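Local coordinates for Ras-interacting protein 1 (Homo sapiens, PDB 5KHO) that regulates GTPase signalling, cell architecture and adhesion in endothelial cells and is required for blood vessel formation, here represented by its Ras-associating domain, at residues D77-P82 / W119-E124; H96-G101 / R133-A138. All blocks are in the same frame, centred on the assembly; numbering follows the deposited sequence.

Contact 1. Residues D77-P82 / W119-E124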
loop_
_atom_site.group_PDB
_atom_site.type_symbol
_atom_site.label_atom_id
_atom_site.label_comp_id
_atom_site.label_asym_id
_atom_site.label_seq_id
_atom_site.Cartn_x
_atom_site.Cartn_y
_atom_site.Cartn_z
ATOM N N ASP B 77 0.715 -9.691 3.751
ATOM C CA ASP B 77 -0.013 -8.655 3.034
ATOM C C ASP B 77 0.003 -9.047 1.563
ATOM O O ASP B 77 0.996 -8.835 0.862
ATOM C CB ASP B 77 0.644 -7.285 3.273
ATOM C CG ASP B 77 -0.257 -6.095 2.883
ATOM O OD1 ASP B 77 -1.346 -6.258 2.270
ATOM O OD2 ASP B 77 0.146 -4.960 3.197
ATOM N N ALA B 78 -1.089 -9.649 1.109
ATOM C CA ALA B 78 -1.199 -10.165 -0.266
ATOM C C ALA B 78 -1.923 -9.209 -1.214
ATOM O O ALA B 78 -2.744 -8.390 -0.775
ATOM C CB ALA B 78 -1.884 -11.522 -0.264
ATOM N N LEU B 79 -1.612 -9.324 -2.506
ATOM C CA LEU B 79 -2.170 -8.466 -3.561
ATOM C C LEU B 79 -2.369 -9.230 -4.873
ATOM O O LEU B 79 -1.658 -10.200 -5.154
ATOM C CB LEU B 79 -1.232 -7.288 -3.851
ATOM C CG LEU B 79 -0.635 -6.386 -2.779
ATOM C CD1 LEU B 79 0.606 -5.746 -3.355
ATOM C CD2 LEU B 79 -1.624 -5.324 -2.335
ATOM N N GLY B 80 -3.315 -8.763 -5.685
ATOM C CA GLY B 80 -3.538 -9.306 -7.022
ATOM C C GLY B 80 -4.830 -8.811 -7.628
ATOM O O GLY B 80 -5.630 -8.161 -6.951
ATOM N N ARG B 81 -5.019 -9.103 -8.914
ATOM C CA ARG B 81 -6.276 -8.838 -9.608
ATOM C C ARG B 81 -7.401 -9.768 -9.118
ATOM O O ARG B 81 -7.123 -10.890 -8.675
ATOM C CB ARG B 81 -6.079 -8.976 -11.122
ATOM C CG ARG B 81 -5.854 -7.663 -11.865
ATOM C CD ARG B 81 -4.450 -7.095 -11.699
ATOM N NE ARG B 81 -3.539 -7.506 -12.770
ATOM C CZ ARG B 81 -2.580 -8.428 -12.660
ATOM N NH1 ARG B 81 -2.365 -9.078 -11.512
ATOM N NH2 ARG B 81 -1.822 -8.705 -13.714
ATOM N N PRO B 82 -8.670 -9.297 -9.161
ATOM C CA PRO B 82 -9.791 -10.193 -8.857
ATOM C C PRO B 82 -10.469 -10.740 -10.117
ATOM O O PRO B 82 -11.178 -11.747 -10.050
ATOM C CB PRO B 82 -10.758 -9.296 -8.067
ATOM C CG PRO B 82 -10.262 -7.887 -8.242
ATOM C CD PRO B 82 -9.122 -7.895 -9.217
ATOM N N TRP B 119 -6.679 -3.581 -8.128
ATOM C CA TRP B 119 -6.086 -4.685 -7.371
ATOM C C TRP B 119 -6.781 -4.889 -6.032
ATOM O O TRP B 119 -7.084 -3.924 -5.321
ATOM C CB TRP B 119 -4.597 -4.439 -7.142
ATOM C CG TRP B 119 -3.729 -4.610 -8.357
ATOM C CD1 TRP B 119 -3.875 -3.997 -9.577
ATOM C CD2 TRP B 119 -2.558 -5.428 -8.458
ATOM N NE1 TRP B 119 -2.874 -4.395 -10.430
ATOM C CE2 TRP B 119 -2.050 -5.271 -9.775
ATOM C CE3 TRP B 119 -1.887 -6.284 -7.568
ATOM C CZ2 TRP B 119 -0.904 -5.945 -10.228
ATOM C CZ3 TRP B 119 -0.746 -6.959 -8.020
ATOM C CH2 TRP B 119 -0.269 -6.781 -9.343
ATOM N N ALA B 120 -7.031 -6.156 -5.711
ATOM C CA ALA B 120 -7.579 -6.561 -4.424
ATOM C C ALA B 120 -6.439 -6.800 -3.424
ATOM O O ALA B 120 -5.285 -6.991 -3.822
ATOM C CB ALA B 120 -8.440 -7.803 -4.586
ATOM N N ARG B 121 -6.773 -6.777 -2.133
ATOM C CA ARG B 121 -5.796 -6.922 -1.071
ATOM C C ARG B 121 -6.420 -7.584 0.156
ATOM O O ARG B 121 -7.450 -7.121 0.661
ATOM C CB ARG B 121 -5.240 -5.558 -0.718
ATOM C CG ARG B 121 -4.234 -5.542 0.402
ATOM C CD ARG B 121 -4.145 -4.154 0.989
ATOM N NE ARG B 121 -3.008 -4.018 1.891
ATOM C CZ ARG B 121 -2.860 -3.024 2.766
ATOM N NH1 ARG B 121 -3.784 -2.069 2.868
ATOM N NH2 ARG B 121 -1.786 -2.984 3.545
ATOM N N ARG B 122 -5.785 -8.663 0.619
ATOM C CA ARG B 122 -6.219 -9.397 1.801
ATOM C C ARG B 122 -5.024 -9.875 2.625
ATOM O O ARG B 122 -3.926 -10.029 2.085
ATOM C CB ARG B 122 -7.119 -10.580 1.412
ATOM C CG ARG B 122 -6.404 -11.767 0.778
ATOM C CD ARG B 122 -7.381 -12.746 0.165
ATOM N NE ARG B 122 -6.709 -13.979 -0.247
ATOM C CZ ARG B 122 -7.314 -15.039 -0.785
ATOM N NH1 ARG B 122 -6.598 -16.106 -1.103
ATOM N NH2 ARG B 122 -8.625 -15.047 -1.011
ATOM N N PHE B 123 -5.245 -10.096 3.923
ATOM C CA PHE B 123 -4.261 -10.739 4.780
ATOM C C PHE B 123 -4.353 -12.252 4.631
ATOM O O PHE B 123 -5.445 -12.809 4.641
ATOM C CB PHE B 123 -4.457 -10.357 6.247
ATOM C CG PHE B 123 -3.793 -9.071 6.640
ATOM C CD1 PHE B 123 -2.413 -8.917 6.533
ATOM C CD2 PHE B 123 -4.549 -8.013 7.149
ATOM C CE1 PHE B 123 -1.807 -7.722 6.904
ATOM C CE2 PHE B 123 -3.950 -6.821 7.525
ATOM C CZ PHE B 123 -2.576 -6.674 7.403
ATOM N N GLU B 124 -3.202 -12.907 4.490
ATOM C CA GLU B 124 -3.131 -14.367 4.366
ATOM C C GLU B 124 -2.299 -15.005 5.486
ATOM O O GLU B 124 -1.322 -14.411 5.969
ATOM C CB GLU B 124 -2.600 -14.772 2.985
ATOM C CG GLU B 124 -3.599 -14.571 1.841
ATOM C CD GLU B 124 -3.069 -14.967 0.457
ATOM O OE1 GLU B 124 -1.835 -15.026 0.244
ATOM O OE2 GLU B 124 -3.903 -15.208 -0.444
#

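Contact 2. Residues H96-G101 / R133-A138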
loop_
_atom_site.group_PDB
_atom_site.type_symbol
_atom_site.label_atom_id
_atom_site.label_comp_id
_atom_site.label_asym_id
_atom_site.label_seq_id
_atom_site.Cartn_x
_atom_site.Cartn_y
_atom_site.Cartn_z
ATOM N N HIS B 96 1.385 -10.989 -5.802
ATOM C CA HIS B 96 2.561 -10.656 -4.997
ATOM C C HIS B 96 2.135 -10.650 -3.543
ATOM O O HIS B 96 0.978 -10.386 -3.240
ATOM C CB HIS B 96 3.144 -9.287 -5.395
ATOM C CG HIS B 96 4.327 -8.860 -4.574
ATOM N ND1 HIS B 96 5.557 -9.480 -4.654
ATOM C CD2 HIS B 96 4.463 -7.880 -3.648
ATOM C CE1 HIS B 96 6.396 -8.906 -3.809
ATOM N NE2 HIS B 96 5.759 -7.930 -3.188
ATOM N N LEU B 97 3.064 -10.963 -2.647
ATOM C CA LEU B 97 2.810 -10.835 -1.212
ATOM C C LEU B 97 4.013 -10.289 -0.449
ATOM O O LEU B 97 5.116 -10.217 -0.982
ATOM C CB LEU B 97 2.321 -12.166 -0.611
ATOM C CG LEU B 97 3.202 -13.420 -0.568
ATOM C CD1 LEU B 97 4.260 -13.352 0.529
ATOM C CD2 LEU B 97 2.306 -14.621 -0.341
ATOM N N ARG B 98 3.783 -9.926 0.808
ATOM C CA ARG B 98 4.834 -9.446 1.685
ATOM C C ARG B 98 4.641 -10.049 3.061
ATOM O O ARG B 98 3.539 -10.008 3.603
ATOM C CB ARG B 98 4.771 -7.931 1.767
ATOM C CG ARG B 98 5.893 -7.304 2.548
ATOM C CD ARG B 98 5.652 -5.813 2.686
ATOM N NE ARG B 98 5.987 -5.398 4.040
ATOM C CZ ARG B 98 5.100 -5.117 4.982
ATOM N NH1 ARG B 98 3.807 -5.161 4.725
ATOM N NH2 ARG B 98 5.513 -4.774 6.183
ATOM N N VAL B 99 5.713 -10.604 3.623
ATOM C CA VAL B 99 5.664 -11.167 4.970
ATOM C C VAL B 99 5.920 -10.053 5.963
ATOM O O VAL B 99 7.003 -9.473 5.984
ATOM C CB VAL B 99 6.698 -12.300 5.166
ATOM C CG1 VAL B 99 6.652 -12.849 6.590
ATOM C CG2 VAL B 99 6.461 -13.411 4.152
ATOM N N LEU B 100 4.914 -9.753 6.770
ATOM C CA LEU B 100 5.079 -8.829 7.886
ATOM C C LEU B 100 6.131 -9.350 8.855
ATOM O O LEU B 100 6.184 -10.555 9.124
ATOM C CB LEU B 100 3.746 -8.637 8.623
ATOM C CG LEU B 100 2.734 -7.588 8.121
ATOM C CD1 LEU B 100 2.244 -7.849 6.701
ATOM C CD2 LEU B 100 1.550 -7.479 9.080
ATOM N N GLY B 101 6.985 -8.454 9.352
ATOM C CA GLY B 101 7.838 -8.759 10.509
ATOM C C GLY B 101 6.982 -8.919 11.759
ATOM O O GLY B 101 5.860 -8.414 11.810
ATOM N N ARG B 133 9.342 -17.610 -0.173
ATOM C CA ARG B 133 9.498 -17.944 -1.602
ATOM C C ARG B 133 8.676 -17.032 -2.496
ATOM O O ARG B 133 9.233 -16.387 -3.389
ATOM C CB ARG B 133 9.154 -19.415 -1.896
ATOM C CG ARG B 133 9.114 -19.780 -3.381
ATOM C CD ARG B 133 8.901 -21.271 -3.620
ATOM N NE ARG B 133 7.543 -21.730 -3.317
ATOM C CZ ARG B 133 6.523 -21.712 -4.177
ATOM N NH1 ARG B 133 6.692 -21.250 -5.413
ATOM N NH2 ARG B 133 5.321 -22.151 -3.801
ATOM N N LEU B 134 7.361 -16.988 -2.257
ATOM C CA LEU B 134 6.442 -16.140 -3.044
ATOM C C LEU B 134 6.766 -14.653 -2.939
ATOM O O LEU B 134 6.569 -13.921 -3.904
ATOM C CB LEU B 134 4.975 -16.389 -2.676
ATOM C CG LEU B 134 4.407 -17.808 -2.842
ATOM C CD1 LEU B 134 3.108 -17.952 -2.057
ATOM C CD2 LEU B 134 4.220 -18.210 -4.302
ATOM N N GLU B 135 7.278 -14.228 -1.779
ATOM C CA GLU B 135 7.741 -12.851 -1.568
ATOM C C GLU B 135 8.922 -12.491 -2.474
ATOM O O GLU B 135 9.135 -11.313 -2.780
ATOM C CB GLU B 135 8.103 -12.600 -0.100
ATOM C CG GLU B 135 7.998 -11.131 0.303
ATOM C CD GLU B 135 8.611 -10.796 1.654
ATOM O OE1 GLU B 135 8.949 -11.714 2.439
ATOM O OE2 GLU B 135 8.754 -9.584 1.935
ATOM N N GLN B 136 9.659 -13.511 -2.916
ATOM C CA GLN B 136 10.829 -13.324 -3.765
ATOM C C GLN B 136 10.571 -13.498 -5.265
ATOM O O GLN B 136 11.157 -12.779 -6.067
ATOM C CB GLN B 136 11.965 -14.238 -3.307
ATOM C CG GLN B 136 13.345 -13.610 -3.443
ATOM C CD GLN B 136 13.553 -12.424 -2.511
ATOM O OE1 GLN B 136 13.639 -11.275 -2.954
ATOM N NE2 GLN B 136 13.625 -12.698 -1.213
ATOM N N GLU B 137 9.702 -14.434 -5.648
ATOM C CA GLU B 137 9.543 -14.774 -7.066
ATOM C C GLU B 137 8.090 -14.815 -7.573
ATOM O O GLU B 137 7.547 -15.890 -7.853
ATOM C CB GLU B 137 10.291 -16.079 -7.383
ATOM N N ALA B 138 7.476 -13.634 -7.690
ATOM C CA ALA B 138 6.150 -13.466 -8.318
ATOM C C ALA B 138 5.881 -12.004 -8.691
ATOM O O ALA B 138 6.802 -11.245 -9.014
ATOM C CB ALA B 138 5.038 -14.014 -7.427
#

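Contact 1. Residues D77-P82 / W119-E124
With CG anti to the backbone N in both residues (chi1 -164° in Asp-77, 178° in Arg-121), the carboxylate of Asp-77 and the extended chain of Arg-121 rise from the same face of the sheet and meet side-on. NE of Arg-121 reaches the syn lone pair of Asp-77 OD1 at 2.8 Å, while its NH2 bonds OD2 almost straight, also at 2.8 Å. In this two-point salt bridge the carboxylate and guanidinium are nearly coplanar, and NH2 is shared with Val-109 O. A leucine in place of Arg-121 would probably cost the buried Asp-77 carboxylate its two-point partner, leaving the weaker, longer ion pair to Arg-98, and Val-109 O would lose this donor. At the other end, Arg-81, bent at chi2 and chi3, folds back over Trp-119. Its guanidinium lies on the indole in an offset, flat stack, planes 6° apart, and its CD sits over the five-membered ring, 3.6 Å from the centroid. Leu-79 CB meets the indole edge at CE3 (3.9 Å). Between these ends the backbones are joined by bonds from Ala-78 N to Arg-122 O (3.0 Å) and from Ala-120 N to Gly-80 O (2.7 Å). Trp-113 of the second subunit packs on Asp-77, Leu-79 and Arg-121. Strands 73-80 and 120-127 thus form an antiparallel pair within the mixed, ubiquitin-like sheet of the Ras-associating domain.

Contact 2. Residues H96-G101 / R133-A138
His-96 opens the contact by presenting CE1 of its imidazole to the carbonyl of Glu-135, 3.8 Å from the O atom, a contact without a hydrogen bond; the oxygen accepts one from Arg-105 NH2 of the second subunit. Leu-97 supplies the apolar part. Its CG stands between the backbone N and the carbonyl carbon (chi1 65°), and the branch ends reach the helix: CD2 lies 3.8 Å from CD1 of Leu-134, the two side chains crossing at a slant, while CD1 rests near CB of Glu-135 at 4.0 Å. The backbone of Leu-97 takes part as well, its O lying 3.3 Å from Glu-135 CG. From there the extended Glu-135 chain runs beside Arg-98, pointing the same way. Its OE2 comes to 3.7 Å from Arg-98 CG without pairing with the guanidinium, which turns through a bend at chi3 and forms a salt bridge with Glu-104 instead. Val-99 closes the series with CG2 against Glu-135 OE1 (3.5 Å), the two side chains crossing at about a right angle. No hydrogen bond links the segments; the Glu-135 carboxylate lies against Val-99, side chain and backbone, and aliphatic Arg-98 atoms. The C-terminal part of helix 128-136 thus packs against strand 96-99, an outermost strand of the sheet within this chain; Leu-97 and Leu-134 also touch Arg-126 of strand 120-127, and Val-99 reaches Ala-131 earlier in the helix.

In the fold
Contacts 1 and 2, with centres about 12 Å apart, share one mixed sheet in which strand 73-80 lies between strands 120-127 and 96-99. Their segments alternate along the chain: 77-82, 96-101, 119-124 and then 133-138. The two meet directly through the antiparallel pairing of strands 73-80 and 96-99, where Asp-77 N lies 2.8 Å from Arg-98 O and Leu-79 N lies 2.9 Å from His-96 O, both probable hydrogen bonds. Strand 120-127 leads straight into helix 128-136, which returns to pack beside strand 96-99. Both contacts touch the second subunit, so this part of the Ras-associating domain also contributes to the assembly of protein copies in the crystal.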